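Local coordinates for protein lipoxygenase (Cyanothece sp., PDB 5EK8) that probably catalyses the insertion of molecular oxygen into polyunsaturated fatty acids, as a non-heme iron 9R-lipoxygenase, at residues V75-R78 with S84-L87; V119-V124 with V160-Y165; I174-P177 with E181-D184. One frame throughout, in Å; residues are numbered along the deposited sequence.

Contact 1. Residues V75-R78 with S84-L87; sequences VWDR and SDYL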
loop_
_atom_site.group_PDB
_atom_site.type_symbol
_atom_site.label_atom_id
_atom_site.label_comp_id
_atom_site.label_asym_id
_atom_site.label_seq_id
_atom_site.Cartn_x
_atom_site.Cartn_y
_atom_site.Cartn_z
ATOM N N VAL A 75 27.651 -3.274 -22.210
ATOM C CA VAL A 75 28.277 -2.369 -23.161
ATOM C C VAL A 75 27.728 -2.627 -24.559
ATOM O O VAL A 75 27.803 -3.739 -25.076
ATOM C CB VAL A 75 29.807 -2.512 -23.165
ATOM C CG1 VAL A 75 30.398 -1.875 -24.412
ATOM C CG2 VAL A 75 30.390 -1.887 -21.914
ATOM N N TRP A 76 27.163 -1.587 -25.156
ATOM C CA TRP A 76 26.571 -1.674 -26.480
ATOM C C TRP A 76 27.170 -0.639 -27.412
ATOM O O TRP A 76 27.630 0.410 -26.974
ATOM C CB TRP A 76 25.055 -1.468 -26.408
ATOM C CG TRP A 76 24.302 -2.595 -25.780
ATOM C CD1 TRP A 76 24.269 -2.914 -24.460
ATOM C CD2 TRP A 76 23.452 -3.542 -26.444
ATOM N NE1 TRP A 76 23.457 -4.007 -24.254
ATOM C CE2 TRP A 76 22.946 -4.412 -25.457
ATOM C CE3 TRP A 76 23.077 -3.741 -27.777
ATOM C CZ2 TRP A 76 22.082 -5.467 -25.760
ATOM C CZ3 TRP A 76 22.215 -4.786 -28.077
ATOM C CH2 TRP A 76 21.736 -5.641 -27.074
ATOM N N ASP A 77 27.155 -0.931 -28.702
ATOM C CA ASP A 77 27.420 0.088 -29.694
ATOM C C ASP A 77 26.109 0.702 -30.145
ATOM O O ASP A 77 25.235 0.005 -30.681
ATOM C CB ASP A 77 28.161 -0.481 -30.896
ATOM C CG ASP A 77 28.394 0.559 -31.963
ATOM O OD1 ASP A 77 27.496 0.773 -32.806
ATOM O OD2 ASP A 77 29.473 1.179 -31.956
ATOM N N ARG A 78 25.980 2.005 -29.914
ATOM C CA ARG A 78 24.863 2.778 -30.430
ATOM C C ARG A 78 25.241 3.341 -31.791
ATOM O O ARG A 78 26.249 4.037 -31.933
ATOM C CB ARG A 78 24.491 3.910 -29.467
ATOM C CG ARG A 78 25.665 4.800 -29.102
ATOM C CD ARG A 78 25.235 6.164 -28.627
ATOM N NE ARG A 78 26.361 7.095 -28.601
ATOM C CZ ARG A 78 26.657 7.933 -29.590
ATOM N NH1 ARG A 78 25.906 7.963 -30.681
ATOM N NH2 ARG A 78 27.700 8.745 -29.485
ATOM N N SER A 84 21.377 -1.309 -32.525
ATOM C CA SER A 84 22.529 -1.353 -31.632
ATOM C C SER A 84 23.143 -2.747 -31.588
ATOM O O SER A 84 22.465 -3.738 -31.871
ATOM C CB SER A 84 22.125 -0.916 -30.223
ATOM O OG SER A 84 21.685 0.430 -30.216
ATOM N N ASP A 85 24.422 -2.826 -31.231
ATOM C CA ASP A 85 25.092 -4.128 -31.175
ATOM C C ASP A 85 25.641 -4.437 -29.784
ATOM O O ASP A 85 26.215 -3.575 -29.138
ATOM C CB ASP A 85 26.224 -4.194 -32.203
ATOM C CG ASP A 85 25.752 -3.892 -33.616
ATOM O OD1 ASP A 85 24.901 -4.650 -34.133
ATOM O OD2 ASP A 85 26.239 -2.902 -34.208
ATOM N N TYR A 86 25.471 -5.670 -29.320
ATOM C CA TYR A 86 25.975 -6.050 -28.004
ATOM C C TYR A 86 27.476 -6.331 -28.039
ATOM O O TYR A 86 27.971 -7.034 -28.923
ATOM C CB TYR A 86 25.222 -7.269 -27.475
ATOM C CG TYR A 86 25.875 -7.929 -26.282
ATOM C CD1 TYR A 86 25.790 -7.364 -25.011
ATOM C CD2 TYR A 86 26.575 -9.125 -26.424
ATOM C CE1 TYR A 86 26.384 -7.974 -23.917
ATOM C CE2 TYR A 86 27.169 -9.738 -25.342
ATOM C CZ TYR A 86 27.074 -9.162 -24.093
ATOM O OH TYR A 86 27.669 -9.785 -23.021
ATOM N N LEU A 87 28.193 -5.779 -27.062
ATOM C CA LEU A 87 29.651 -5.860 -27.040
ATOM C C LEU A 87 30.199 -6.594 -25.813
ATOM O O LEU A 87 31.241 -7.247 -25.899
ATOM C CB LEU A 87 30.260 -4.454 -27.115
ATOM C CG LEU A 87 29.845 -3.621 -28.331
ATOM C CD1 LEU A 87 30.615 -2.317 -28.379
ATOM C CD2 LEU A 87 30.021 -4.409 -29.636
#
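Trp76 and Tyr86 form an antiparallel non-hydrogen-bonded pair, their side chains on one face of the hairpin and crossing at about a right angle. Tyr86 CB stands 3.8 Å from the centroid of the six-membered ring of Trp76 and 8° off its normal, a CH-pi contact over the face. Beyond CB, the phenol turns an edge toward the same indole face; with centroids 5.8 Å apart and planes at 68°, the stack is T-shaped. Trp76 chi1 of -71° sets CG anti to the carbonyl carbon, which lays the indole across toward Tyr86 and Ser84. Replacing the indole with an alanine is likely to leave Tyr86 without its aromatic partner and open a gap over its CB. On the other face Asp77 and Asp85 lie side by side, OD1 of Asp77 4.1 Å from OD2 of Asp85; OD2 of Asp77 is held by Asp114 N and a salt bridge to Lys110, whose charge is likely to offset part of this repulsion. Asp77 N to Asp85 O (2.8 Å) and Asp85 N to Asp77 O (3.0 Å) close the hydrogen-bonded pair, and Leu87 N to Val75 O (2.9 Å) continues the ladder. Val75 CG1 packs on Leu87 CB. In the four-stranded sheet, 82-91 is an outer strand and 72-79 separates it from 115-126, whose Arg118 makes a cation-pi contact with Trp76; Val75 and Leu87 both touch Tyr102 of strand 97-102.

Contact 2. Residues V119-V124 with V160-Y165; sequences VIDNRV and VPYWPY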
loop_
_atom_site.group_PDB
_atom_site.type_symbol
_atom_site.label_atom_id
_atom_site.label_comp_id
_atom_site.label_asym_id
_atom_site.label_seq_id
_atom_site.Cartn_x
_atom_site.Cartn_y
_atom_site.Cartn_z
ATOM N N VAL A 119 22.382 0.310 -17.962
ATOM C CA VAL A 119 22.101 -0.177 -16.625
ATOM C C VAL A 119 20.898 -1.102 -16.720
ATOM O O VAL A 119 19.824 -0.697 -17.199
ATOM C CB VAL A 119 21.815 0.972 -15.629
ATOM C CG1 VAL A 119 21.656 0.422 -14.219
ATOM C CG2 VAL A 119 22.934 2.016 -15.672
ATOM N N ILE A 120 21.098 -2.334 -16.253
ATOM C CA ILE A 120 20.145 -3.421 -16.417
ATOM C C ILE A 120 19.483 -3.856 -15.105
ATOM O O ILE A 120 20.154 -4.193 -14.128
ATOM C CB ILE A 120 20.827 -4.653 -17.059
ATOM C CG1 ILE A 120 21.499 -4.262 -18.374
ATOM C CG2 ILE A 120 19.822 -5.778 -17.290
ATOM C CD1 ILE A 120 20.539 -3.703 -19.397
ATOM N N ASP A 121 18.154 -3.846 -15.117
ATOM C CA ASP A 121 17.323 -4.322 -14.017
ATOM C C ASP A 121 16.983 -5.790 -14.255
ATOM O O ASP A 121 17.227 -6.298 -15.348
ATOM C CB ASP A 121 16.045 -3.487 -13.941
ATOM C CG ASP A 121 15.555 -3.287 -12.533
ATOM O OD1 ASP A 121 15.669 -4.229 -11.722
ATOM O OD2 ASP A 121 15.043 -2.183 -12.245
ATOM N N ASN A 122 16.421 -6.469 -13.257
ATOM C CA ASN A 122 15.833 -7.792 -13.496
ATOM C C ASN A 122 14.937 -8.312 -12.370
ATOM O O ASN A 122 15.185 -8.068 -11.191
ATOM C CB ASN A 122 16.929 -8.830 -13.789
ATOM C CG ASN A 122 17.685 -9.254 -12.555
ATOM O OD1 ASN A 122 17.279 -10.179 -11.850
ATOM N ND2 ASN A 122 18.804 -8.595 -12.293
ATOM N N ARG A 123 13.886 -9.027 -12.761
ATOM C CA ARG A 123 13.007 -9.717 -11.829
ATOM C C ARG A 123 13.326 -11.209 -11.821
ATOM O O ARG A 123 13.724 -11.773 -12.842
ATOM C CB ARG A 123 11.545 -9.494 -12.209
ATOM C CG ARG A 123 11.186 -8.045 -12.451
ATOM C CD ARG A 123 9.720 -7.890 -12.838
ATOM N NE ARG A 123 9.305 -6.490 -12.800
ATOM C CZ ARG A 123 8.091 -6.052 -13.123
ATOM N NH1 ARG A 123 7.817 -4.757 -13.052
ATOM N NH2 ARG A 123 7.153 -6.904 -13.516
ATOM N N VAL A 124 13.152 -11.852 -10.672
ATOM C CA VAL A 124 13.424 -13.278 -10.571
ATOM C C VAL A 124 12.125 -14.071 -10.528
ATOM O O VAL A 124 11.210 -13.748 -9.774
ATOM C CB VAL A 124 14.272 -13.609 -9.331
ATOM C CG1 VAL A 124 14.651 -15.086 -9.328
ATOM C CG2 VAL A 124 15.517 -12.743 -9.309
ATOM N N VAL A 160 23.162 7.925 -11.618
ATOM C CA VAL A 160 22.029 7.249 -12.234
ATOM C C VAL A 160 20.770 7.457 -11.401
ATOM O O VAL A 160 20.769 7.188 -10.203
ATOM C CB VAL A 160 22.288 5.732 -12.397
ATOM C CG1 VAL A 160 21.084 5.046 -13.047
ATOM C CG2 VAL A 160 23.563 5.484 -13.206
ATOM N N PRO A 161 19.694 7.945 -12.034
ATOM C CA PRO A 161 18.418 8.111 -11.332
ATOM C C PRO A 161 17.681 6.785 -11.164
ATOM O O PRO A 161 16.610 6.596 -11.744
ATOM C CB PRO A 161 17.643 9.064 -12.243
ATOM C CG PRO A 161 18.163 8.762 -13.601
ATOM C CD PRO A 161 19.621 8.416 -13.428
ATOM N N TYR A 162 18.253 5.882 -10.375
ATOM C CA TYR A 162 17.645 4.579 -10.148
ATOM C C TYR A 162 16.761 4.590 -8.905
ATOM O O TYR A 162 17.255 4.710 -7.781
ATOM C CB TYR A 162 18.720 3.502 -10.022
ATOM C CG TYR A 162 18.169 2.094 -9.999
ATOM C CD1 TYR A 162 18.153 1.352 -8.822
ATOM C CD2 TYR A 162 17.653 1.508 -11.158
ATOM C CE1 TYR A 162 17.648 0.066 -8.796
ATOM C CE2 TYR A 162 17.145 0.215 -11.144
ATOM C CZ TYR A 162 17.145 -0.500 -9.959
ATOM O OH TYR A 162 16.649 -1.782 -9.921
ATOM N N TRP A 163 15.455 4.444 -9.125
ATOM C CA TRP A 163 14.449 4.510 -8.065
ATOM C C TRP A 163 14.640 5.724 -7.169
ATOM O O TRP A 163 14.815 5.583 -5.959
ATOM C CB TRP A 163 14.472 3.233 -7.223
ATOM C CG TRP A 163 13.777 2.076 -7.870
ATOM C CD1 TRP A 163 14.206 1.361 -8.951
ATOM C CD2 TRP A 163 12.527 1.498 -7.477
ATOM N NE1 TRP A 163 13.300 0.372 -9.256
ATOM C CE2 TRP A 163 12.261 0.435 -8.364
ATOM C CE3 TRP A 163 11.607 1.773 -6.460
ATOM C CZ2 TRP A 163 11.115 -0.350 -8.265
ATOM C CZ3 TRP A 163 10.468 0.989 -6.364
ATOM C CH2 TRP A 163 10.233 -0.059 -7.260
ATOM N N PRO A 164 14.604 6.928 -7.759
ATOM C CA PRO A 164 14.892 8.125 -6.966
ATOM C C PRO A 164 13.797 8.410 -5.952
ATOM O O PRO A 164 12.640 8.060 -6.190
ATOM C CB PRO A 164 14.964 9.231 -8.020
ATOM C CG PRO A 164 14.070 8.757 -9.108
ATOM C CD PRO A 164 14.224 7.262 -9.146
ATOM N N TYR A 165 14.163 9.028 -4.832
ATOM C CA TYR A 165 13.186 9.416 -3.824
ATOM C C TYR A 165 12.491 10.715 -4.208
ATOM O O TYR A 165 13.106 11.612 -4.783
ATOM C CB TYR A 165 13.848 9.568 -2.456
ATOM C CG TYR A 165 14.053 8.268 -1.717
ATOM C CD1 TYR A 165 13.019 7.688 -1.003
ATOM C CD2 TYR A 165 15.281 7.624 -1.727
ATOM C CE1 TYR A 165 13.197 6.505 -0.323
ATOM C CE2 TYR A 165 15.466 6.436 -1.044
ATOM C CZ TYR A 165 14.418 5.882 -0.346
ATOM O OH TYR A 165 14.586 4.701 0.338
#
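Val119 and Val160 bring the two backbones nearest each other, their CA atoms still 8.6 Å apart, so the extended strand 119-124 meets the irregular segment 160-165 through side chains, with no hydrogen bond between main chains. Pro161 is the centre of an inverse gamma turn, supported by a weak bond of 2.8 Å from Tyr162 N to Val160 O, and this turn redirects the chain as it leaves strand 152-160. Tyr162 then points back at the strand: with CG anti to the backbone N (chi1 -171°), the phenol extends until its hydroxyl meets Asp121. Tyr162 OH gives a weak hydrogen bond to Asp121 OD2, at 2.9 Å. That oxygen sits at the edge of the phenol, near the ring plane, while the carboxylate as a whole is turned 51° from the ring and the two side chains cross nearly perpendicularly. Trp163 lies against its own neighbour, CD1 being 3.6 Å above the plane of the Tyr162 ring and over its centre; one face of the phenol is thus covered from within the segment. The indole edge also faces the carboxylate, Trp163 NE1 standing 4.3 Å from Asp121 OD2. An apolar touch, Val119 CG2 to Val160 CG2 at 4.3 Å, flanks the polar one. Asp121 OD1 in turn accepts a weak bond from Asn122 N (2.8 Å). The stronger partner of the carboxylate is Arg137 on adjacent strand 132-143, in a salt bridge to OD2. With the guanidinium and the phenol hydroxyl both on OD2, the Asp121 charge is likely to be stabilised in the anionic form, and the tyrosine bond is a secondary, weak link beside the salt bridge.

Contact 3. Residues I174-P177 with E181-D184; sequences IFMP and ETPD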
loop_
_atom_site.group_PDB
_atom_site.type_symbol
_atom_site.label_atom_id
_atom_site.label_comp_id
_atom_site.label_asym_id
_atom_site.label_seq_id
_atom_site.Cartn_x
_atom_site.Cartn_y
_atom_site.Cartn_z
ATOM N N ILE A 174 8.695 6.969 -4.205
ATOM C CA ILE A 174 9.455 7.071 -5.443
ATOM C C ILE A 174 9.071 8.359 -6.162
ATOM O O ILE A 174 7.951 8.852 -6.016
ATOM C CB ILE A 174 9.217 5.852 -6.364
ATOM C CG1 ILE A 174 10.275 5.805 -7.469
ATOM C CG2 ILE A 174 7.809 5.872 -6.944
ATOM C CD1 ILE A 174 10.212 4.563 -8.325
ATOM N N PHE A 175 10.006 8.925 -6.912
ATOM C CA PHE A 175 9.699 10.095 -7.720
ATOM C C PHE A 175 9.142 9.638 -9.061
ATOM O O PHE A 175 9.851 9.042 -9.871
ATOM C CB PHE A 175 10.936 10.974 -7.914
ATOM C CG PHE A 175 10.669 12.221 -8.708
ATOM C CD1 PHE A 175 9.768 13.168 -8.250
ATOM C CD2 PHE A 175 11.320 12.446 -9.912
ATOM C CE1 PHE A 175 9.519 14.318 -8.979
ATOM C CE2 PHE A 175 11.077 13.598 -10.647
ATOM C CZ PHE A 175 10.178 14.536 -10.177
ATOM N N MET A 176 7.864 9.912 -9.287
ATOM C CA MET A 176 7.193 9.407 -10.471
ATOM C C MET A 176 6.119 10.377 -10.945
ATOM O O MET A 176 4.932 10.155 -10.717
ATOM C CB MET A 176 6.586 8.030 -10.182
ATOM C CG MET A 176 6.351 7.171 -11.413
ATOM S SD MET A 176 6.325 5.412 -11.010
ATOM C CE MET A 176 4.850 5.302 -10.004
ATOM N N PRO A 177 6.541 11.466 -11.605
ATOM C CA PRO A 177 5.591 12.436 -12.157
ATOM C C PRO A 177 4.735 11.777 -13.227
ATOM O O PRO A 177 3.511 11.915 -13.229
ATOM C CB PRO A 177 6.490 13.519 -12.771
ATOM C CG PRO A 177 7.863 13.243 -12.275
ATOM C CD PRO A 177 7.929 11.785 -11.971
ATOM N N GLU A 181 5.881 5.953 -16.849
ATOM C CA GLU A 181 7.254 5.456 -16.884
ATOM C C GLU A 181 7.690 4.944 -15.508
ATOM O O GLU A 181 8.704 5.367 -14.955
ATOM C CB GLU A 181 8.227 6.530 -17.402
ATOM C CG GLU A 181 8.260 7.851 -16.633
ATOM C CD GLU A 181 9.333 8.788 -17.164
ATOM O OE1 GLU A 181 9.615 8.736 -18.380
ATOM O OE2 GLU A 181 9.905 9.566 -16.372
ATOM N N THR A 182 6.911 4.011 -14.972
ATOM C CA THR A 182 7.268 3.284 -13.763
ATOM C C THR A 182 8.411 2.307 -14.036
ATOM O O THR A 182 8.516 1.760 -15.138
ATOM C CB THR A 182 6.056 2.513 -13.211
ATOM O OG1 THR A 182 6.456 1.708 -12.094
ATOM C CG2 THR A 182 5.475 1.612 -14.286
ATOM N N PRO A 183 9.284 2.094 -13.040
ATOM C CA PRO A 183 10.344 1.091 -13.162
ATOM C C PRO A 183 9.892 -0.270 -12.645
ATOM O O PRO A 183 10.696 -1.198 -12.565
ATOM C CB PRO A 183 11.455 1.664 -12.292
ATOM C CG PRO A 183 10.713 2.349 -11.197
ATOM C CD PRO A 183 9.441 2.898 -11.814
ATOM N N ASP A 184 8.612 -0.368 -12.295
ATOM C CA ASP A 184 8.029 -1.600 -11.771
ATOM C C ASP A 184 6.533 -1.643 -12.083
ATOM O O ASP A 184 5.694 -1.359 -11.226
ATOM C CB ASP A 184 8.276 -1.711 -10.262
ATOM C CG ASP A 184 7.637 -2.946 -9.642
ATOM O OD1 ASP A 184 7.481 -3.970 -10.347
ATOM O OD2 ASP A 184 7.290 -2.885 -8.441
#
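Ile174 and Pro183 supply one apolar contact, the end of Ile174 pointing at the proline ring: Ile174 CD1 lies 3.7 Å from Pro183 CG and 3.9 Å from Pro183 CD. The isoleucine gets there by full extension, with CG1 anti to the backbone N and chi2 at 174°, so that only its terminal methyl meets the proline ring. Ile395 of helix 394-404 touches both residues, and Trp163 does so as well, so a helix and a loop residue cover the pair, Ile174 being buried and Pro183 only partly so.

The sulfur contacts form a second group. Met176 and Thr182 lie alongside each other, pointing the same way, and Met176 SD is 3.6 Å from Thr182 CA and equally 3.6 Å from Thr182 CB. The same sulfur reaches Pro183 CD at 4.1 Å. Because chi3 is 66°, the chain bends at this sulfur rather than running on straight to the terminal methyl.

Hydrogen bonds do not cross between 174-177 and 181-184; they hold each segment in place instead. Asp184 N donates to Thr182 OG1 at 3.0 Å, with a fairly straight N-H...O angle of 159°. The same hydroxyl is hydrogen-bonded to Asn396 OD1, and Arg399 binds the carbonyl oxygens of Met176 and Pro177, so helix 394-404 grips both segments.

The Thr182 bond to the backbone two residues on defines an ST turn. It lies in the long irregular connection between strand 152-160 and helix 188-214, consistent with the linker that joins the PLAT beta-sandwich to the helical catalytic domain in lipoxygenases.

Contacts 1 and 2 share one sheet, on the neighbouring strands 72-79 and 115-126, yet their centres lie 20 Å apart and they do not touch. Contacts 2 and 3 are joined directly, with centres 10 Å apart: Arg123 NH1 forms a 2.8 Å salt bridge with Asp184 OD1, Pro164 O probably accepts a hydrogen bond from Phe175 N at 2.9 Å, and Trp163 CE3 packs on Ile174 CD1 at 3.6 Å. The contacts lie progressively nearer the centre of the chain, from the sheet toward the helical, iron-binding part. Contact 3 approaches the iron site, the side chain of Met176 being about 12 Å from that of the iron ligand His364, without belonging to it.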